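Local coordinates for PrgZ (Enterococcus faecalis, PDB 4FAJ), which serves as a membrane-anchored extracellular pheromone receptor that binds peptide and, like related solute-binding proteins, probably passes it on for import, at residues V124-A129 with E260-K265; K278-G283 with G299-Q304; M371-N374 with K379-A382. One frame throughout, in Å; residues are numbered along the deposited sequence. Where two conformers were deposited one is given.

Contact 1. Residues V124-A129 with E260-K265; sequences VIRDGA and EYWDQK. With ZN (zinc ion), chain E.
A flat guanidinium-on-indole stack, Arg-126 on Trp-262, joins two loops of this solute-binding protein: the one leaving strand 120-124 and the one between strands 252-257 and 271-276. The planes are only 3° apart, and Arg-126 CZ sits 4.0 Å from the centroid of the six-membered ring of Trp-262, over its face, which makes this a cation-pi contact. The aliphatic part takes its share too. Arg-126 CD makes a CH-pi contact 3.7 Å from that same centroid of Trp-262, and the bend at chi3 (59°) then lays the guanidinium along the ring. The cation is held from its rim as well, since Arg-126 NE bonds to the carbonyl of Ala-106. The indole N-H of Trp-262, on the other loop, goes to Glu-92, which limits how the ring can turn. The type II turn from Arg-126 to Ala-129 brings Gly-128 O to 3.4 Å from Trp-262 CB. On the opposite face of the indole Asp-263 CB and Tyr-261 lie toward the rim of the ring, and Asp-263 leads on to a metal site. There Asp-263 OD2 binds zinc at 2.1 Å, with Asp-266 as the other protein ligand. The second oxygen of the carboxylate, Asp-263 OD1, receives Lys-265 NZ in a salt bridge of 2.9 Å, approached nearly along the C-O axis.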
# COMPACT_ATOMS: atom_id res chain seq x y z
N VAL A 124 -11.61 24.78 -2.09
CA VAL A 124 -10.83 26.01 -2.00
C VAL A 124 -9.53 25.72 -1.25
O VAL A 124 -9.55 25.14 -0.16
CB VAL A 124 -11.62 27.15 -1.32
CG1 VAL A 124 -10.72 28.36 -1.09
CG2 VAL A 124 -12.83 27.54 -2.15
N ILE A 125 -8.40 26.12 -1.83
CA ILE A 125 -7.08 25.98 -1.20
C ILE A 125 -6.90 27.10 -0.17
O ILE A 125 -7.17 28.26 -0.47
CB ILE A 125 -5.95 26.04 -2.24
CG1 ILE A 125 -5.94 24.77 -3.10
CG2 ILE A 125 -4.59 26.26 -1.57
CD1 ILE A 125 -5.38 24.99 -4.48
N ARG A 126 -6.45 26.75 1.04
CA ARG A 126 -6.32 27.77 2.09
C ARG A 126 -5.28 28.85 1.75
O ARG A 126 -4.30 28.60 1.03
CB ARG A 126 -6.00 27.16 3.46
CG ARG A 126 -4.59 26.63 3.65
CD ARG A 126 -4.38 26.07 5.09
NE ARG A 126 -5.33 24.99 5.39
CZ ARG A 126 -6.24 24.99 6.37
NH1 ARG A 126 -6.36 26.00 7.22
NH2 ARG A 126 -7.04 23.93 6.52
N ASP A 127 -5.53 30.03 2.30
CA ASP A 127 -4.58 31.13 2.24
C ASP A 127 -3.35 30.70 3.03
O ASP A 127 -3.46 30.20 4.17
CB ASP A 127 -5.17 32.39 2.89
CG ASP A 127 -6.36 32.97 2.11
OD1 ASP A 127 -6.57 32.61 0.94
OD2 ASP A 127 -7.07 33.83 2.69
N GLY A 128 -2.19 30.85 2.43
CA GLY A 128 -0.94 30.61 3.14
C GLY A 128 -0.39 29.21 3.00
O GLY A 128 0.64 28.91 3.60
N ALA A 129 -1.06 28.36 2.23
CA ALA A 129 -0.50 27.05 1.88
C ALA A 129 0.71 27.29 0.97
O ALA A 129 0.58 27.97 -0.06
CB ALA A 129 -1.53 26.20 1.18
N GLU A 260 8.60 26.71 6.70
CA GLU A 260 7.69 27.34 5.73
C GLU A 260 6.33 26.63 5.63
O GLU A 260 5.47 27.04 4.86
CB GLU A 260 8.34 27.37 4.34
CG GLU A 260 9.54 28.30 4.24
CD GLU A 260 9.16 29.77 4.37
OE1 GLU A 260 8.11 30.19 3.83
OE2 GLU A 260 9.94 30.51 5.01
N TYR A 261 6.15 25.56 6.41
CA TYR A 261 4.88 24.82 6.44
C TYR A 261 3.78 25.68 7.06
O TYR A 261 4.00 26.34 8.08
CB TYR A 261 5.08 23.54 7.24
CG TYR A 261 3.83 22.71 7.43
CD1 TYR A 261 3.04 22.33 6.34
CD2 TYR A 261 3.43 22.29 8.70
CE1 TYR A 261 1.89 21.56 6.52
CE2 TYR A 261 2.29 21.53 8.89
CZ TYR A 261 1.52 21.17 7.81
OH TYR A 261 0.39 20.41 8.01
N TRP A 262 2.58 25.67 6.45
CA TRP A 262 1.52 26.59 6.88
C TRP A 262 1.13 26.35 8.34
O TRP A 262 0.79 27.29 9.03
CB TRP A 262 0.28 26.54 5.96
CG TRP A 262 -0.52 25.28 6.09
CD1 TRP A 262 -0.42 24.16 5.31
CD2 TRP A 262 -1.55 25.01 7.05
NE1 TRP A 262 -1.32 23.22 5.72
CE2 TRP A 262 -2.02 23.70 6.79
CE3 TRP A 262 -2.10 25.72 8.11
CZ2 TRP A 262 -3.03 23.10 7.56
CZ3 TRP A 262 -3.11 25.13 8.87
CH2 TRP A 262 -3.57 23.84 8.58
N ASP A 263 1.19 25.10 8.78
CA ASP A 263 0.83 24.74 10.14
C ASP A 263 2.05 24.38 11.00
O ASP A 263 1.96 23.54 11.90
CB ASP A 263 -0.16 23.58 10.12
CG ASP A 263 -1.08 23.56 11.32
OD1 ASP A 263 -1.13 24.53 12.09
OD2 ASP A 263 -1.77 22.54 11.48
N GLN A 264 3.18 25.04 10.74
CA GLN A 264 4.41 24.79 11.49
C GLN A 264 4.25 24.95 13.01
O GLN A 264 4.95 24.30 13.79
CB GLN A 264 5.55 25.67 10.96
CG GLN A 264 5.40 27.18 11.23
CD GLN A 264 5.77 27.58 12.66
OE1 GLN A 264 6.65 26.98 13.29
NE2 GLN A 264 5.09 28.61 13.18
N LYS A 265 3.32 25.81 13.44
CA LYS A 265 3.06 26.02 14.87
C LYS A 265 2.67 24.74 15.64
O LYS A 265 2.89 24.65 16.85
CB LYS A 265 2.00 27.11 15.07
CG LYS A 265 0.56 26.64 14.88
CD LYS A 265 -0.45 27.77 15.14
CE LYS A 265 -1.88 27.31 14.87
NZ LYS A 265 -2.07 26.91 13.44
ZN ZN E . -2.97 22.58 13.21

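Contact 2. Residues K278-G283 with G299-Q304; sequences KEINTG and GEYAKQ. With ZN (zinc ion), chain F.
Metal coordination comes first: Glu-279, just ahead of helix 280-288, and Tyr-301, on helix 299-305, reach the same zinc ion. Glu-279 OE2 binds the zinc at 2.0 Å, while Glu-279 OE1 stays 3.0 Å from it, so the carboxylate coordinates through a single oxygen. The phenol oxygen, Tyr-301 OH, also lies 2.0 Å from the zinc. The two ligand atoms, Glu-279 OE2 and Tyr-301 OH, are 3.2 Å apart and are held together by the metal rather than by a hydrogen bond. Glu-421, at the start of helix 421-437, supplies the third protein ligand and also accepts a hydrogen bond from Ile-280 N.

Glu-279 is the N-cap of helix 280-288, and its chain folds back at chi2 (52°) so that Glu-279 OE2 accepts from Asn-281 N at 3.1 Å. That N-H meets the oxygen on its anti side, 29° out of the carboxylate plane. The same oxygen caps the helix and binds the metal, which would limit the carboxylate's freedom to turn.

Apolar packing is carried by Ile-280, which lies over one face of the phenol ring, its CB 4.0 Å from the centroid of Tyr-301 in a CH-pi contact. The CG2 branch of Ile-280 presses closer to the ring base, 3.5 Å from Tyr-301 CD2. Ile-280 also packs on an apolar side chain of the bound peptide.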
# COMPACT_ATOMS: atom_id res chain seq x y z
N LYS A 278 16.25 -4.95 9.09
CA LYS A 278 15.95 -6.20 8.41
C LYS A 278 16.08 -7.40 9.35
O LYS A 278 15.46 -8.44 9.13
CB LYS A 278 16.90 -6.40 7.23
CG LYS A 278 16.96 -5.26 6.21
CD LYS A 278 16.30 -5.62 4.86
CE LYS A 278 17.18 -5.29 3.67
NZ LYS A 278 17.95 -6.46 3.18
N GLU A 279 16.90 -7.24 10.39
CA GLU A 279 17.16 -8.30 11.37
C GLU A 279 16.67 -7.86 12.75
O GLU A 279 17.19 -6.90 13.32
CB GLU A 279 18.65 -8.64 11.42
CG GLU A 279 19.07 -9.56 12.59
CD GLU A 279 18.24 -10.82 12.68
OE1 GLU A 279 18.07 -11.49 11.64
OE2 GLU A 279 17.75 -11.16 13.78
N ILE A 280 15.66 -8.55 13.25
CA ILE A 280 14.93 -8.13 14.47
C ILE A 280 15.81 -8.12 15.73
O ILE A 280 15.66 -7.25 16.59
CB ILE A 280 13.68 -9.02 14.70
CG1 ILE A 280 12.75 -8.98 13.48
CG2 ILE A 280 12.95 -8.63 15.98
CD1 ILE A 280 12.43 -7.61 12.94
N ASN A 281 16.72 -9.09 15.84
CA ASN A 281 17.65 -9.13 16.97
C ASN A 281 18.46 -7.84 17.07
O ASN A 281 18.71 -7.35 18.16
CB ASN A 281 18.59 -10.32 16.83
CG ASN A 281 19.48 -10.50 18.03
OD1 ASN A 281 19.00 -10.84 19.10
ND2 ASN A 281 20.78 -10.26 17.85
N THR A 282 18.88 -7.30 15.93
CA THR A 282 19.68 -6.09 15.91
C THR A 282 18.84 -4.87 16.32
O THR A 282 19.30 -4.04 17.08
CB THR A 282 20.28 -5.83 14.52
OG1 THR A 282 21.01 -6.99 14.09
CG2 THR A 282 21.21 -4.65 14.56
N GLY A 283 17.60 -4.79 15.84
CA GLY A 283 16.71 -3.69 16.21
C GLY A 283 16.48 -3.64 17.72
O GLY A 283 16.52 -2.58 18.33
N GLY A 299 7.67 -13.36 15.66
CA GLY A 299 8.16 -14.68 16.09
C GLY A 299 8.62 -14.75 17.54
O GLY A 299 7.98 -14.20 18.43
N GLU A 300 9.73 -15.44 17.77
CA GLU A 300 10.26 -15.61 19.11
C GLU A 300 10.54 -14.27 19.81
O GLU A 300 10.40 -14.18 21.03
CB GLU A 300 11.51 -16.49 19.07
CG GLU A 300 12.21 -16.72 20.40
CD GLU A 300 11.41 -17.53 21.42
OE1 GLU A 300 10.38 -18.15 21.05
OE2 GLU A 300 11.83 -17.55 22.60
N TYR A 301 10.92 -13.24 19.06
CA TYR A 301 11.19 -11.93 19.64
C TYR A 301 9.90 -11.32 20.19
O TYR A 301 9.89 -10.75 21.28
CB TYR A 301 11.81 -10.99 18.60
CG TYR A 301 13.02 -11.55 17.88
CD1 TYR A 301 14.27 -11.58 18.50
CD2 TYR A 301 12.92 -12.04 16.58
CE1 TYR A 301 15.40 -12.09 17.85
CE2 TYR A 301 14.05 -12.58 15.92
CZ TYR A 301 15.28 -12.58 16.56
OH TYR A 301 16.40 -13.07 15.91
N ALA A 302 8.82 -11.41 19.42
CA ALA A 302 7.51 -10.92 19.88
C ALA A 302 7.04 -11.72 21.09
O ALA A 302 6.55 -11.15 22.06
CB ALA A 302 6.50 -11.01 18.76
N LYS A 303 7.19 -13.04 21.03
CA LYS A 303 6.87 -13.93 22.16
C LYS A 303 7.53 -13.47 23.46
O LYS A 303 6.88 -13.40 24.51
CB LYS A 303 7.28 -15.37 21.83
CG LYS A 303 6.69 -16.43 22.76
CD LYS A 303 6.79 -17.82 22.15
CE LYS A 303 5.70 -18.76 22.65
NZ LYS A 303 5.92 -19.16 24.06
N GLN A 304 8.82 -13.14 23.40
CA GLN A 304 9.54 -12.73 24.61
C GLN A 304 9.19 -11.31 25.10
O GLN A 304 9.26 -11.04 26.30
CB GLN A 304 11.05 -12.88 24.40
CG GLN A 304 11.50 -14.32 24.19
CD GLN A 304 10.96 -15.28 25.24
OE1 GLN A 304 10.60 -14.87 26.35
NE2 GLN A 304 10.90 -16.56 24.90
ZN ZN F . 16.83 -12.91 13.97

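Contact 3. Residues M371-N374 with K379-A382; sequences MAFN and KDFA
Phe-373 and Asp-380 face each other across the middle of this contact, their CA atoms 4.4 Å apart; the face with Ala-372 and Phe-381 is packed tightly, while that with the Phe-373 ring and the Lys-379 chain is exposed. On the close-fitting face, Phe-381 N donates to Ala-372 O at 2.9 Å, with a C=O...N angle of 162°, and the CB atoms of Ala-372 and Phe-381 come within 4.4 Å of each other. Both side chains are buried against helix 510-524, where the Phe-381 ring meets Trp-511 edge to face and Lys-515 in a cation-pi contact.

Further along, Asn-374 N donates to Lys-379 O, also at 2.9 Å, though here the donor is tilted 28° from the carbonyl plane. These two bonds flank the central pair and make a single antiparallel beta bridge, with Phe-373 and Asp-380 as its non-hydrogen-bonded pair. It closes a hairpin-like loop between strand 361-362 and helix 391-402.

The carboxylate of Asp-380 has several partners of its own. Its OD1 accepts from Ala-382 N at 2.9 Å, an Asx turn, and the donor comes from above the carboxylate plane. A water bonded to Asp-380 OD1 at 2.6 Å also takes the N-H of Ala-372, its oxygen 2.9 Å from Ala-372 N. The other oxygen, OD2, accepts from the backbone of Glu-370.

The looser, solvent side belongs to Phe-373 and Lys-379. With CG beside its backbone N (chi1 -60°), the exposed Phe-373 ring lies obliquely alongside the backbone of Asp-380, and Phe-373 CE1 is 3.9 Å from Asp-380 CB. Lys-379 starts away from the bridge and extends outward, meeting 371-374 mainly through its backbone.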
# COMPACT_ATOMS: atom_id res chain seq x y z
N MET A 371 -11.92 -3.43 8.40
CA MET A 371 -11.58 -2.34 7.50
C MET A 371 -12.85 -1.63 7.06
O MET A 371 -12.98 -0.42 7.24
CB MET A 371 -10.84 -2.88 6.27
CG MET A 371 -10.46 -1.85 5.21
SD MET A 371 -10.03 -2.66 3.65
CE MET A 371 -11.64 -2.90 2.90
N ALA A 372 -13.77 -2.38 6.47
CA ALA A 372 -14.96 -1.81 5.83
C ALA A 372 -16.22 -2.43 6.40
O ALA A 372 -16.35 -3.65 6.47
CB ALA A 372 -14.90 -2.05 4.35
N PHE A 373 -17.16 -1.57 6.80
CA PHE A 373 -18.43 -2.01 7.38
C PHE A 373 -19.61 -1.47 6.57
O PHE A 373 -19.59 -0.34 6.06
CB PHE A 373 -18.54 -1.54 8.83
CG PHE A 373 -17.45 -2.06 9.72
CD1 PHE A 373 -17.61 -3.27 10.40
CD2 PHE A 373 -16.27 -1.36 9.89
CE1 PHE A 373 -16.60 -3.77 11.21
CE2 PHE A 373 -15.25 -1.85 10.70
CZ PHE A 373 -15.42 -3.06 11.37
N ASN A 374 -20.64 -2.29 6.43
CA ASN A 374 -21.82 -1.95 5.65
C ASN A 374 -22.54 -0.77 6.33
O ASN A 374 -22.81 -0.83 7.52
CB ASN A 374 -22.74 -3.16 5.59
CG ASN A 374 -23.85 -3.03 4.55
OD1 ASN A 374 -24.39 -1.96 4.31
ND2 ASN A 374 -24.19 -4.16 3.93
N LYS A 379 -22.25 -4.56 9.28
CA LYS A 379 -21.48 -5.81 9.23
C LYS A 379 -20.14 -5.59 8.52
O LYS A 379 -20.07 -4.88 7.52
CB LYS A 379 -22.25 -6.90 8.48
CG LYS A 379 -23.51 -7.42 9.13
CD LYS A 379 -24.21 -8.38 8.14
CE LYS A 379 -25.42 -9.07 8.74
NZ LYS A 379 -25.70 -10.33 8.02
N ASP A 380 -19.08 -6.21 9.05
CA ASP A 380 -17.77 -6.26 8.40
C ASP A 380 -17.94 -6.90 7.02
O ASP A 380 -18.66 -7.89 6.90
CB ASP A 380 -16.80 -7.09 9.27
CG ASP A 380 -15.35 -6.93 8.88
OD1 ASP A 380 -15.03 -6.79 7.68
OD2 ASP A 380 -14.49 -7.00 9.78
N PHE A 381 -17.30 -6.34 5.99
CA PHE A 381 -17.32 -6.94 4.63
C PHE A 381 -16.71 -8.34 4.62
O PHE A 381 -17.15 -9.25 3.90
CB PHE A 381 -16.55 -6.05 3.65
CG PHE A 381 -16.58 -6.53 2.22
CD1 PHE A 381 -17.61 -6.17 1.37
CD2 PHE A 381 -15.55 -7.30 1.70
CE1 PHE A 381 -17.63 -6.59 0.04
CE2 PHE A 381 -15.59 -7.74 0.38
CZ PHE A 381 -16.63 -7.38 -0.44
N ALA A 382 -15.66 -8.49 5.42
CA ALA A 382 -14.93 -9.75 5.51
C ALA A 382 -15.58 -10.65 6.57
O ALA A 382 -15.00 -10.90 7.62
CB ALA A 382 -13.46 -9.47 5.82
O HOH W 1 -13.27 -5.21 6.55

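In the fold
The three contacts follow one another along the chain without interleaving, and none touches another. Contact 1 joins loops attached to two separate four-stranded sheets, the antiparallel one that holds strand 120-124 and the mixed one that holds strands 252-257 and 271-276. Strand 271-276 then runs on towards contact 2, whose helices 280-288 and 299-305 bracket strand 294-297 of the large mixed sheet. Contact 3 lies in the loop following strand 361-362 of that same large sheet. The centres of contacts 1 and 2 are about 41 Å apart. Contact 3 is centred about 36 Å from contact 1 and about 32 Å from contact 2. The zinc sites of contacts 1 and 2 thus sit in widely separated parts of the receptor.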